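Local coordinates for protein putative NAD(P)H-dependent FMN-containing oxidoreductase YwqN (Bacillus subtilis, PDB 1RLI) that probably binds FMN and acts as an NADPH-dependent oxidoreductase of the SsuE family, with a flavodoxin-like fold, at residues V8-G11 against G12-G16; G88-K91 against L92-D95. All blocks are in the same frame, centred on the assembly; numbering follows the deposited sequence.

Interaction 1: V8-G11 against G12-G16; sequences VING and GTRSG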
ATOM      1  N   VAL D   8     -12.658  -7.402 -22.080  1.00 20.75           N
ATOM      2  CA  VAL D   8     -12.593  -7.942 -20.739  1.00 19.64           C
ATOM      3  C   VAL D   8     -11.537  -9.023 -20.836  1.00 20.62           C
ATOM      4  O   VAL D   8     -11.681  -9.968 -21.617  1.00 21.23           O
ATOM      5  CB  VAL D   8     -13.909  -8.585 -20.274  1.00 22.83           C
ATOM      6  CG1 VAL D   8     -13.671  -9.294 -18.945  1.00 20.82           C
ATOM      7  CG2 VAL D   8     -14.976  -7.538 -20.107  1.00 23.76           C
ATOM      8  N   ILE D   9     -10.463  -8.861 -20.070  1.00 19.04           N
ATOM      9  CA  ILE D   9      -9.362  -9.824 -20.054  1.00 17.15           C
ATOM     10  C   ILE D   9      -9.567 -10.639 -18.794  1.00 17.68           C
ATOM     11  O   ILE D   9      -9.280 -10.186 -17.677  1.00 16.90           O
ATOM     12  CB  ILE D   9      -8.015  -9.093 -20.008  1.00 18.07           C
ATOM     13  CG1 ILE D   9      -7.891  -8.210 -21.257  1.00 21.07           C
ATOM     14  CG2 ILE D   9      -6.872 -10.096 -19.932  1.00 18.25           C
ATOM     15  CD1 ILE D   9      -6.783  -7.236 -21.183  1.00 27.14           C
ATOM     16  N   ASN D  10     -10.056 -11.856 -18.986  1.00 15.75           N
ATOM     17  CA  ASN D  10     -10.389 -12.723 -17.871  1.00 18.28           C
ATOM     18  C   ASN D  10      -9.296 -13.731 -17.542  1.00 18.26           C
ATOM     19  O   ASN D  10      -9.022 -14.630 -18.334  1.00 16.05           O
ATOM     20  CB  ASN D  10     -11.691 -13.445 -18.213  1.00 21.73           C
ATOM     21  CG  ASN D  10     -12.273 -14.177 -17.042  1.00 28.43           C
ATOM     22  OD1 ASN D  10     -11.567 -14.534 -16.108  1.00 30.43           O
ATOM     23  ND2 ASN D  10     -13.582 -14.421 -17.091  1.00 33.80           N
ATOM     24  N   GLY D  11      -8.690 -13.574 -16.360  1.00 17.52           N
ATOM     25  CA  GLY D  11      -7.638 -14.472 -15.928  1.00 19.19           C
ATOM     26  C   GLY D  11      -8.142 -15.435 -14.871  1.00 20.67           C
ATOM     27  O   GLY D  11      -7.364 -16.019 -14.122  1.00 20.90           O
ATOM     28  N   GLY D  12      -9.455 -15.602 -14.807  1.00 22.90           N
ATOM     29  CA  GLY D  12     -10.010 -16.517 -13.829  1.00 27.91           C
ATOM     30  C   GLY D  12     -10.484 -17.775 -14.521  1.00 33.85           C
ATOM     31  O   GLY D  12      -9.872 -18.236 -15.486  1.00 32.83           O
ATOM     32  N   THR D  13     -11.569 -18.344 -14.013  1.00 39.63           N
ATOM     33  CA  THR D  13     -12.138 -19.535 -14.612  1.00 45.39           C
ATOM     34  C   THR D  13     -13.259 -18.989 -15.471  1.00 48.32           C
ATOM     35  O   THR D  13     -13.384 -17.772 -15.617  1.00 50.51           O
ATOM     36  CB  THR D  13     -12.695 -20.501 -13.548  1.00 47.03           C
ATOM     37  OG1 THR D  13     -13.588 -19.800 -12.672  1.00 48.53           O
ATOM     38  CG2 THR D  13     -11.552 -21.102 -12.744  1.00 47.14           C
ATOM     39  N   ARG D  14     -14.077 -19.858 -16.042  1.00 49.67           N
ATOM     40  CA  ARG D  14     -15.144 -19.362 -16.891  1.00 50.66           C
ATOM     41  C   ARG D  14     -16.453 -20.101 -16.673  1.00 49.64           C
ATOM     42  O   ARG D  14     -16.467 -21.237 -16.196  1.00 50.50           O
ATOM     43  CB  ARG D  14     -14.689 -19.448 -18.348  1.00 52.25           C
ATOM     44  CG  ARG D  14     -13.223 -19.076 -18.473  1.00 54.86           C
ATOM     45  CD  ARG D  14     -12.706 -19.167 -19.872  1.00 56.34           C
ATOM     46  NE  ARG D  14     -11.285 -19.495 -19.913  1.00 58.59           N
ATOM     47  CZ  ARG D  14     -10.324 -18.821 -19.287  1.00 58.17           C
ATOM     48  NH1 ARG D  14     -10.604 -17.755 -18.547  1.00 56.11           N
ATOM     49  NH2 ARG D  14      -9.071 -19.222 -19.412  1.00 59.49           N
ATOM     50  N   SER D  15     -17.551 -19.440 -17.016  1.00 48.08           N
ATOM     51  CA  SER D  15     -18.868 -20.031 -16.857  1.00 46.64           C
ATOM     52  C   SER D  15     -19.180 -20.257 -15.382  1.00 44.58           C
ATOM     53  O   SER D  15     -18.886 -21.314 -14.825  1.00 42.87           O
ATOM     54  CB  SER D  15     -18.934 -21.355 -17.615  1.00 47.02           C
ATOM     55  OG  SER D  15     -18.762 -21.150 -19.005  1.00 49.22           O
ATOM     56  N   GLY D  16     -19.769 -19.249 -14.752  1.00 43.87           N
ATOM     57  CA  GLY D  16     -20.122 -19.366 -13.352  1.00 43.24           C
ATOM     58  C   GLY D  16     -19.141 -18.691 -12.417  1.00 43.08           C
ATOM     59  O   GLY D  16     -19.545 -17.996 -11.485  1.00 45.21           O
TER
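Asn10, the last residue of strand 6-10, turns its side chain back onto the loop that follows and accepts a hydrogen bond from the backbone N of Gly12. Its CG stands anti to the backbone N (chi1 -169°), which directs the amide along the outgoing chain. From CB the side chain leads to CG, where the tip divides. OD1 takes the Gly12 N-H at 2.7 Å, in the plane of the amide carbonyl and with an N-H...O angle of 157°. The same OD1 lies 3.4 Å from Gly12 CA. ND2 lies 3.7 Å from Thr13 O and gives a hydrogen bond to Asp20 OD2 on helix 18-27. The Arg14 chain runs extended from CG to NE and brings NH1 obliquely to 3.5 Å from Asn10 O, a near approach and not a hydrogen bond. Cutting Asn10 back to alanine is likely to leave the Gly12 N-H without its acceptor and Asp20 without one of its donors, and the turn could shift. This is the loop after the first strand of a flavodoxin-like fold, which in related flavoproteins binds the FMN phosphate. One short bond ties the Gly12 N-H to the Asn10 amide, while the other end of that amide holds Asp20, so both of its polar atoms are used.

Interaction 2: G88-K91 against L92-D95; sequences GTLK and LFID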
ATOM      1  N   GLY D  88      -2.174 -16.719 -11.958  1.00 16.02           N
ATOM      2  CA  GLY D  88      -0.965 -17.084 -12.672  1.00 17.47           C
ATOM      3  C   GLY D  88      -1.098 -16.695 -14.139  1.00 15.75           C
ATOM      4  O   GLY D  88      -0.143 -16.199 -14.746  1.00 17.06           O
ATOM      5  N   THR D  89      -2.270 -16.907 -14.732  1.00 14.38           N
ATOM      6  CA  THR D  89      -2.433 -16.550 -16.140  1.00 15.97           C
ATOM      7  C   THR D  89      -2.314 -15.054 -16.394  1.00 15.83           C
ATOM      8  O   THR D  89      -1.666 -14.648 -17.350  1.00 15.16           O
ATOM      9  CB  THR D  89      -3.776 -17.038 -16.712  1.00 16.22           C
ATOM     10  OG1 THR D  89      -4.857 -16.542 -15.914  1.00 18.06           O
ATOM     11  CG2 THR D  89      -3.819 -18.570 -16.731  1.00 15.96           C
ATOM     12  N   LEU D  90      -2.912 -14.221 -15.539  1.00 13.80           N
ATOM     13  CA  LEU D  90      -2.822 -12.780 -15.782  1.00 14.39           C
ATOM     14  C   LEU D  90      -1.416 -12.265 -15.521  1.00 12.88           C
ATOM     15  O   LEU D  90      -0.948 -11.344 -16.213  1.00 13.27           O
ATOM     16  CB  LEU D  90      -3.838 -11.993 -14.932  1.00 14.69           C
ATOM     17  CG  LEU D  90      -3.908 -10.480 -15.226  1.00 14.52           C
ATOM     18  CD1 LEU D  90      -4.228 -10.239 -16.716  1.00 15.50           C
ATOM     19  CD2 LEU D  90      -4.987  -9.821 -14.363  1.00 14.93           C
ATOM     20  N   LYS D  91      -0.727 -12.843 -14.540  1.00 12.53           N
ATOM     21  CA  LYS D  91       0.654 -12.425 -14.228  1.00 11.69           C
ATOM     22  C   LYS D  91       1.595 -12.727 -15.410  1.00 13.89           C
ATOM     23  O   LYS D  91       2.395 -11.872 -15.796  1.00 11.98           O
ATOM     24  CB  LYS D  91       1.152 -13.129 -12.958  1.00 13.69           C
ATOM     25  CG  LYS D  91       2.641 -12.973 -12.654  1.00 14.47           C
ATOM     26  CD  LYS D  91       3.029 -11.525 -12.438  1.00 16.86           C
ATOM     27  CE  LYS D  91       4.483 -11.429 -11.959  1.00 17.68           C
ATOM     28  NZ  LYS D  91       4.954 -10.015 -12.007  1.00 14.81           N
ATOM     29  N   LEU D  92       1.485 -13.915 -16.013  1.00 14.59           N
ATOM     30  CA  LEU D  92       2.361 -14.232 -17.142  1.00 15.93           C
ATOM     31  C   LEU D  92       1.995 -13.390 -18.366  1.00 16.11           C
ATOM     32  O   LEU D  92       2.869 -13.039 -19.179  1.00 15.21           O
ATOM     33  CB  LEU D  92       2.297 -15.738 -17.479  1.00 18.42           C
ATOM     34  CG  LEU D  92       3.340 -16.605 -16.750  1.00 23.86           C
ATOM     35  CD1 LEU D  92       3.214 -16.437 -15.224  1.00 24.88           C
ATOM     36  CD2 LEU D  92       3.168 -18.067 -17.169  1.00 24.68           C
ATOM     37  N   PHE D  93       0.708 -13.049 -18.497  1.00 13.54           N
ATOM     38  CA  PHE D  93       0.244 -12.219 -19.618  1.00 15.03           C
ATOM     39  C   PHE D  93       0.840 -10.810 -19.505  1.00 15.40           C
ATOM     40  O   PHE D  93       1.458 -10.293 -20.443  1.00 14.18           O
ATOM     41  CB  PHE D  93      -1.283 -12.120 -19.597  1.00 14.11           C
ATOM     42  CG  PHE D  93      -1.836 -11.222 -20.666  1.00 14.87           C
ATOM     43  CD1 PHE D  93      -1.818 -11.619 -22.006  1.00 17.71           C
ATOM     44  CD2 PHE D  93      -2.351  -9.972 -20.337  1.00 14.46           C
ATOM     45  CE1 PHE D  93      -2.315 -10.768 -23.013  1.00 17.32           C
ATOM     46  CE2 PHE D  93      -2.853  -9.112 -21.332  1.00 16.55           C
ATOM     47  CZ  PHE D  93      -2.833  -9.519 -22.676  1.00 15.76           C
ATOM     48  N   ILE D  94       0.662 -10.179 -18.344  1.00 14.40           N
ATOM     49  CA  ILE D  94       1.216  -8.839 -18.160  1.00 13.65           C
ATOM     50  C   ILE D  94       2.762  -8.847 -18.228  1.00 14.35           C
ATOM     51  O   ILE D  94       3.357  -7.943 -18.828  1.00 13.00           O
ATOM     52  CB  ILE D  94       0.690  -8.225 -16.818  1.00 15.62           C
ATOM     53  CG1 ILE D  94      -0.819  -7.958 -16.970  1.00 15.62           C
ATOM     54  CG2 ILE D  94       1.427  -6.922 -16.470  1.00 15.35           C
ATOM     55  CD1 ILE D  94      -1.533  -7.541 -15.658  1.00 17.79           C
ATOM     56  N   ASP D  95       3.414  -9.860 -17.655  1.00 12.79           N
ATOM     57  CA  ASP D  95       4.877  -9.899 -17.689  1.00 13.89           C
ATOM     58  C   ASP D  95       5.377  -9.886 -19.145  1.00 15.44           C
ATOM     59  O   ASP D  95       6.437  -9.320 -19.431  1.00 15.28           O
ATOM     60  CB  ASP D  95       5.445 -11.159 -17.017  1.00 15.41           C
ATOM     61  CG  ASP D  95       5.469 -11.082 -15.483  1.00 19.83           C
ATOM     62  OD1 ASP D  95       5.174 -10.019 -14.903  1.00 17.68           O
ATOM     63  OD2 ASP D  95       5.806 -12.120 -14.872  1.00 17.80           O
TER
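Lys91 and Asp95, one helical turn apart, form a salt bridge on helix 88-95. Lys91 NZ donates to Asp95 OD1 at 2.9 Å and meets the syn lone pair of that oxygen. The lysine chain turns about the CB-CG bond (chi2 61°) and is extended beyond it, which brings its last carbons beside the carboxylate. CE lies 3.3 Å from Asp95 OD2. The ammonium group has a second, weak hydrogen bond to Met86 O of the second subunit.

The backbone follows the regular i to i+4 pattern of an alpha helix. Leu92 N bonds to Gly88 O, Phe93 N to Thr89 O, and Asp95 N to Lys91 O. Ile94 N to Leu90 O is the straightest, with an angle of 175° at the hydrogen and a length of 2.9 Å.

Leu90, Phe93 and Ile94 pack together through apolar atoms. Leu90 holds CG anti to its own backbone N (chi1 -174°), and in this position the branch point meets Ile94. Leu90 CG touches Ile94 CD1 at 3.8 Å, the two side chains crossing obliquely. Leu90 CD1 approaches Phe93 CD2, also at a slant, at 4.1 Å. Elsewhere on the helix Leu92 CD1 lies 3.4 Å from Gly88 O.

Around the helix, the Phe93 ring meets Trp97 edge to face and packs on Ile65, Ile66 and Ile69 of helix 62-70, while Leu90 and Ile94 rest on Phe139 of helix 133-146. Leu90 and Phe93 also reach Leu37 of strand 33-41, whereas Leu92 packs on Gly88 of the second subunit and Lys91 meets Lys91 of that subunit. Helix 88-95 thus joins the core of its own subunit to the subunit interface.

Interaction 1 precedes interaction 2 in the chain, and their centres lie about 14 Å apart. They meet where the end of strand 6-10 approaches the start of helix 88-95. Gly11 O lies 3.1 Å from Thr89 OG1, and Ile9 CG2 packs on Leu90 CD1 at 4.2 Å. Ser87 adds a polar connection: its OG bonds to Gly11 O as well as to Thr89 OG1 and Leu90 N. No FMN is present in the entry. In related flavoproteins the loop after the first strand borders the FMN phosphate, so interaction 1 is probably the nearer to the cofactor. Platinum lies about 4 Å from the Thr13 side chain and about 5 Å from Gly88.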